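Local coordinates for glycerophosphoryl diester phosphodiesterase (Agrobacterium tumefaciens str. C58, PDB 3KS6), which belongs to the glycerophosphoryl diester phosphodiesterase family, a TIM-barrel enzyme fold, and holds a magnesium ion in a site of acidic side chains, at residues P40-L54 with I64-T76. Residues are numbered along the deposited sequence; the frame is centred on the assembly and turned at random.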
loop_
_atom_site.group_PDB
_atom_site.type_symbol
_atom_site.label_atom_id
_atom_site.label_comp_id
_atom_site.label_asym_id
_atom_site.label_seq_id
_atom_site.Cartn_x
_atom_site.Cartn_y
_atom_site.Cartn_z
ATOM N N PRO A 40 1.932 -14.798 3.900
ATOM C CA PRO A 40 1.659 -16.202 3.645
ATOM C C PRO A 40 1.139 -16.908 4.876
ATOM O O PRO A 40 1.491 -16.506 5.978
ATOM C CB PRO A 40 3.035 -16.744 3.279
ATOM C CG PRO A 40 3.984 -15.894 4.068
ATOM C CD PRO A 40 3.357 -14.554 4.152
ATOM N N THR A 41 0.306 -17.940 4.693
ATOM C CA THR A 41 -0.082 -18.840 5.777
ATOM C C THR A 41 0.851 -20.053 5.793
ATOM O O THR A 41 1.715 -20.198 4.916
ATOM C CB THR A 41 -1.507 -19.339 5.630
ATOM O OG1 THR A 41 -1.575 -20.183 4.468
ATOM C CG2 THR A 41 -2.487 -18.134 5.536
ATOM N N ALA A 42 0.724 -20.905 6.810
ATOM C CA ALA A 42 1.585 -22.091 6.906
ATOM C C ALA A 42 1.320 -23.096 5.781
ATOM O O ALA A 42 2.248 -23.767 5.324
ATOM C CB ALA A 42 1.453 -22.783 8.304
ATOM N N ASP A 43 0.080 -23.129 5.299
ATOM C CA ASP A 43 -0.366 -24.082 4.285
ATOM C C ASP A 43 -0.413 -23.504 2.868
ATOM O O ASP A 43 -1.125 -24.017 2.014
ATOM C CB ASP A 43 -1.716 -24.747 4.680
ATOM C CG ASP A 43 -2.870 -23.755 4.842
ATOM O OD1 ASP A 43 -2.622 -22.547 5.057
ATOM O OD2 ASP A 43 -4.047 -24.195 4.768
ATOM N N GLY A 44 0.315 -22.416 2.643
ATOM C CA GLY A 44 0.560 -21.917 1.297
ATOM C C GLY A 44 -0.467 -20.999 0.684
ATOM O O GLY A 44 -0.512 -20.871 -0.532
ATOM N N ALA A 45 -1.250 -20.339 1.520
ATOM C CA ALA A 45 -2.254 -19.393 1.058
ATOM C C ALA A 45 -1.697 -17.986 1.262
ATOM O O ALA A 45 -0.638 -17.817 1.879
ATOM C CB ALA A 45 -3.541 -19.571 1.828
ATOM N N ILE A 46 -2.415 -17.004 0.707
ATOM C CA ILE A 46 -2.068 -15.588 0.750
ATOM C C ILE A 46 -3.241 -14.832 1.399
ATOM O O ILE A 46 -4.341 -14.857 0.883
ATOM C CB ILE A 46 -1.811 -15.021 -0.634
ATOM C CG1 ILE A 46 -0.669 -15.781 -1.320
ATOM C CG2 ILE A 46 -1.479 -13.500 -0.534
ATOM C CD1 ILE A 46 -0.439 -15.349 -2.738
ATOM N N VAL A 47 -3.009 -14.202 2.543
ATOM C CA VAL A 47 -4.051 -13.423 3.188
ATOM C C VAL A 47 -3.688 -11.955 3.217
ATOM O O VAL A 47 -2.517 -11.590 3.272
ATOM C CB VAL A 47 -4.380 -13.902 4.612
ATOM C CG1 VAL A 47 -4.939 -15.333 4.578
ATOM C CG2 VAL A 47 -3.154 -13.792 5.529
ATOM N N VAL A 48 -4.734 -11.141 3.182
ATOM C CA VAL A 48 -4.652 -9.686 3.132
ATOM C C VAL A 48 -4.768 -9.168 4.589
ATOM O O VAL A 48 -5.803 -9.271 5.227
ATOM C CB VAL A 48 -5.793 -9.093 2.277
ATOM C CG1 VAL A 48 -5.679 -7.586 2.178
ATOM C CG2 VAL A 48 -5.813 -9.739 0.871
ATOM N N HIS A 49 -3.666 -8.662 5.118
ATOM C CA HIS A 49 -3.574 -8.221 6.519
ATOM C C HIS A 49 -2.363 -7.342 6.652
ATOM O O HIS A 49 -1.340 -7.598 6.007
ATOM C CB HIS A 49 -3.437 -9.438 7.436
ATOM C CG HIS A 49 -3.906 -9.196 8.839
ATOM N ND1 HIS A 49 -5.229 -9.318 9.193
ATOM C CD2 HIS A 49 -3.244 -8.861 9.977
ATOM C CE1 HIS A 49 -5.374 -9.063 10.482
ATOM N NE2 HIS A 49 -4.188 -8.784 10.988
ATOM N N HIS A 50 -2.431 -6.324 7.511
ATOM C CA HIS A 50 -1.281 -5.445 7.672
ATOM C C HIS A 50 -0.145 -6.082 8.485
ATOM O O HIS A 50 0.924 -6.341 7.933
ATOM C CB HIS A 50 -1.704 -4.114 8.308
ATOM C CG HIS A 50 -0.542 -3.234 8.603
ATOM N ND1 HIS A 50 -0.200 -2.855 9.887
ATOM C CD2 HIS A 50 0.407 -2.730 7.786
ATOM C CE1 HIS A 50 0.911 -2.143 9.832
ATOM N NE2 HIS A 50 1.294 -2.046 8.570
ATOM N N ASP A 51 -0.369 -6.355 9.780
ATOM C CA ASP A 51 0.700 -6.921 10.612
ATOM C C ASP A 51 0.943 -8.400 10.261
ATOM O O ASP A 51 0.048 -9.081 9.748
ATOM C CB ASP A 51 0.360 -6.847 12.103
ATOM C CG ASP A 51 0.444 -5.453 12.681
ATOM O OD1 ASP A 51 1.131 -4.571 12.130
ATOM O OD2 ASP A 51 -0.197 -5.274 13.729
ATOM N N PRO A 52 2.148 -8.911 10.550
ATOM C CA PRO A 52 2.415 -10.320 10.316
ATOM C C PRO A 52 1.724 -11.194 11.356
ATOM O O PRO A 52 1.808 -12.423 11.270
ATOM C CB PRO A 52 3.941 -10.408 10.419
ATOM C CG PRO A 52 4.327 -9.281 11.309
ATOM C CD PRO A 52 3.339 -8.193 11.052
ATOM N N THR A 53 1.087 -10.562 12.340
ATOM C CA THR A 53 0.326 -11.250 13.378
ATOM C C THR A 53 -1.095 -10.723 13.396
ATOM O O THR A 53 -1.397 -9.614 12.935
ATOM C CB THR A 53 0.932 -11.063 14.773
ATOM O OG1 THR A 53 0.920 -9.674 15.098
ATOM C CG2 THR A 53 2.380 -11.630 14.860
ATOM N N LEU A 54 -1.982 -11.539 13.931
ATOM C CA LEU A 54 -3.385 -11.200 14.001
ATOM C C LEU A 54 -3.785 -10.352 15.222
ATOM O O LEU A 54 -4.896 -9.903 15.281
ATOM C CB LEU A 54 -4.215 -12.488 13.973
ATOM C CG LEU A 54 -4.227 -13.324 12.667
ATOM C CD1 LEU A 54 -5.238 -14.499 12.784
ATOM C CD2 LEU A 54 -4.554 -12.483 11.419
ATOM N N ILE A 64 0.687 -15.113 11.253
ATOM C CA ILE A 64 -0.075 -15.683 10.147
ATOM C C ILE A 64 0.681 -16.862 9.486
ATOM O O ILE A 64 0.070 -17.907 9.196
ATOM C CB ILE A 64 -0.414 -14.581 9.099
ATOM C CG1 ILE A 64 -1.395 -13.546 9.713
ATOM C CG2 ILE A 64 -0.938 -15.195 7.777
ATOM C CD1 ILE A 64 -1.598 -12.210 8.856
ATOM N N VAL A 65 1.999 -16.701 9.293
ATOM C CA VAL A 65 2.797 -17.719 8.602
ATOM C C VAL A 65 2.861 -19.051 9.377
ATOM O O VAL A 65 3.188 -20.062 8.768
ATOM C CB VAL A 65 4.212 -17.213 8.298
ATOM C CG1 VAL A 65 5.030 -17.085 9.564
ATOM C CG2 VAL A 65 4.903 -18.083 7.200
ATOM N N ASP A 66 2.563 -19.036 10.683
ATOM C CA ASP A 66 2.543 -20.241 11.523
ATOM C C ASP A 66 1.152 -20.890 11.556
ATOM O O ASP A 66 0.959 -21.930 12.186
ATOM C CB ASP A 66 2.938 -19.894 12.957
ATOM C CG ASP A 66 4.377 -19.463 13.097
ATOM O OD1 ASP A 66 5.198 -19.801 12.238
ATOM O OD2 ASP A 66 4.675 -18.781 14.105
HETATM N N MSE A 67 0.175 -20.302 10.871
HETATM C CA MSE A 67 -1.211 -20.739 10.967
HETATM C C MSE A 67 -1.727 -21.206 9.625
HETATM O O MSE A 67 -1.302 -20.692 8.604
HETATM C CB MSE A 67 -2.097 -19.541 11.393
HETATM C CG MSE A 67 -1.804 -19.004 12.766
HETATM SE SE MSE A 67 -2.882 -17.355 13.064
HETATM C CE MSE A 67 -2.219 -16.963 14.544
ATOM N N THR A 68 -2.703 -22.120 9.625
ATOM C CA THR A 68 -3.376 -22.497 8.406
ATOM C C THR A 68 -4.356 -21.398 8.030
ATOM O O THR A 68 -4.776 -20.611 8.885
ATOM C CB THR A 68 -4.195 -23.798 8.575
ATOM O OG1 THR A 68 -5.195 -23.596 9.577
ATOM C CG2 THR A 68 -3.277 -24.952 8.949
ATOM N N LEU A 69 -4.746 -21.368 6.766
ATOM C CA LEU A 69 -5.780 -20.452 6.330
ATOM C C LEU A 69 -7.061 -20.655 7.124
ATOM O O LEU A 69 -7.698 -19.682 7.483
ATOM C CB LEU A 69 -6.082 -20.611 4.832
ATOM C CG LEU A 69 -7.158 -19.690 4.257
ATOM C CD1 LEU A 69 -6.763 -18.192 4.475
ATOM C CD2 LEU A 69 -7.404 -20.013 2.766
ATOM N N ALA A 70 -7.463 -21.903 7.407
ATOM C CA ALA A 70 -8.710 -22.131 8.158
ATOM C C ALA A 70 -8.669 -21.462 9.550
ATOM O O ALA A 70 -9.651 -20.902 10.008
ATOM C CB ALA A 70 -8.993 -23.620 8.293
ATOM N N LYS A 71 -7.524 -21.506 10.205
ATOM C CA LYS A 71 -7.395 -20.896 11.513
ATOM C C LYS A 71 -7.517 -19.368 11.359
ATOM O O LYS A 71 -8.299 -18.729 12.061
ATOM C CB LYS A 71 -6.083 -21.322 12.184
ATOM C CG LYS A 71 -5.792 -20.628 13.516
ATOM C CD LYS A 71 -6.906 -20.803 14.532
ATOM N N VAL A 72 -6.802 -18.809 10.385
ATOM C CA VAL A 72 -6.884 -17.360 10.117
ATOM C C VAL A 72 -8.326 -16.941 9.870
ATOM O O VAL A 72 -8.790 -15.914 10.378
ATOM C CB VAL A 72 -5.998 -16.951 8.907
ATOM C CG1 VAL A 72 -6.271 -15.488 8.488
ATOM C CG2 VAL A 72 -4.541 -17.146 9.227
ATOM N N LYS A 73 -9.048 -17.763 9.117
ATOM C CA LYS A 73 -10.430 -17.481 8.776
ATOM C C LYS A 73 -11.387 -17.526 9.953
ATOM O O LYS A 73 -12.493 -17.036 9.826
ATOM C CB LYS A 73 -10.914 -18.403 7.643
ATOM C CG LYS A 73 -10.429 -17.965 6.252
ATOM C CD LYS A 73 -11.385 -16.912 5.680
ATOM C CE LYS A 73 -10.974 -16.396 4.301
ATOM N NZ LYS A 73 -11.853 -15.244 3.965
ATOM N N THR A 74 -10.990 -18.102 11.086
ATOM C CA THR A 74 -11.834 -18.034 12.273
ATOM C C THR A 74 -11.757 -16.670 13.004
ATOM O O THR A 74 -12.633 -16.359 13.824
ATOM C CB THR A 74 -11.521 -19.165 13.281
ATOM O OG1 THR A 74 -10.224 -18.968 13.862
ATOM C CG2 THR A 74 -11.585 -20.537 12.580
ATOM N N ALA A 75 -10.726 -15.871 12.716
ATOM C CA ALA A 75 -10.577 -14.561 13.332
ATOM C C ALA A 75 -11.642 -13.598 12.845
ATOM O O ALA A 75 -12.081 -13.679 11.706
ATOM C CB ALA A 75 -9.214 -13.992 13.007
ATOM N N THR A 76 -12.032 -12.687 13.736
ATOM C CA THR A 76 -13.009 -11.646 13.469
ATOM C C THR A 76 -12.254 -10.319 13.498
ATOM O O THR A 76 -11.503 -10.055 14.444
ATOM C CB THR A 76 -14.103 -11.639 14.557
ATOM O OG1 THR A 76 -14.731 -12.929 14.623
ATOM C CG2 THR A 76 -15.153 -10.584 14.270
HETATM O O HOH W 1 -6.610 -24.285 5.788
HETATM O O HOH W 2 3.524 -13.981 9.743
#
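Asp43 OD1 is gripped from opposite faces of its carboxylate: Leu69 N, in the first turn of helix 69-74, donates to it at 3.0 Å, while Thr41 OG1 donates at 2.7 Å. A short acid suits this place, since its charge probably interacts favourably with the helix N-terminus; a water links its OD2 to Ala70 N. A hydroxyl suits Thr41 because OG1 (chi1 67°) also accepts, from Ala45 N, closing the loop just past the type I turn Thr41-Gly44. Beside it, Ala42 N bonds Met67 O at 2.7 Å, from above the carbonyl plane. At the far end Ile64 N donates to Pro52 O at 2.9 Å, and a water bridges that oxygen to Val65 N.

Between these polar ends, branched side chains interlock. In one conformer Val47 meets Ile64 tip to tip, CG2 to CG2, and its CG1 slides past Leu69 CD1. Ile64's second branch sends CD1 onto His49 CB. Leu54 crosses Ile64 at about a right angle, its CD2 against Ile64 CG1 (3.7 Å), while its CD1 touches the selenium of selenomethionine Met67. Asp43 and the Ala42-Met67 bond thus hold the helix start, and the Ile64-Pro52 bond the 3-10 segment 64-66, beside the barrel.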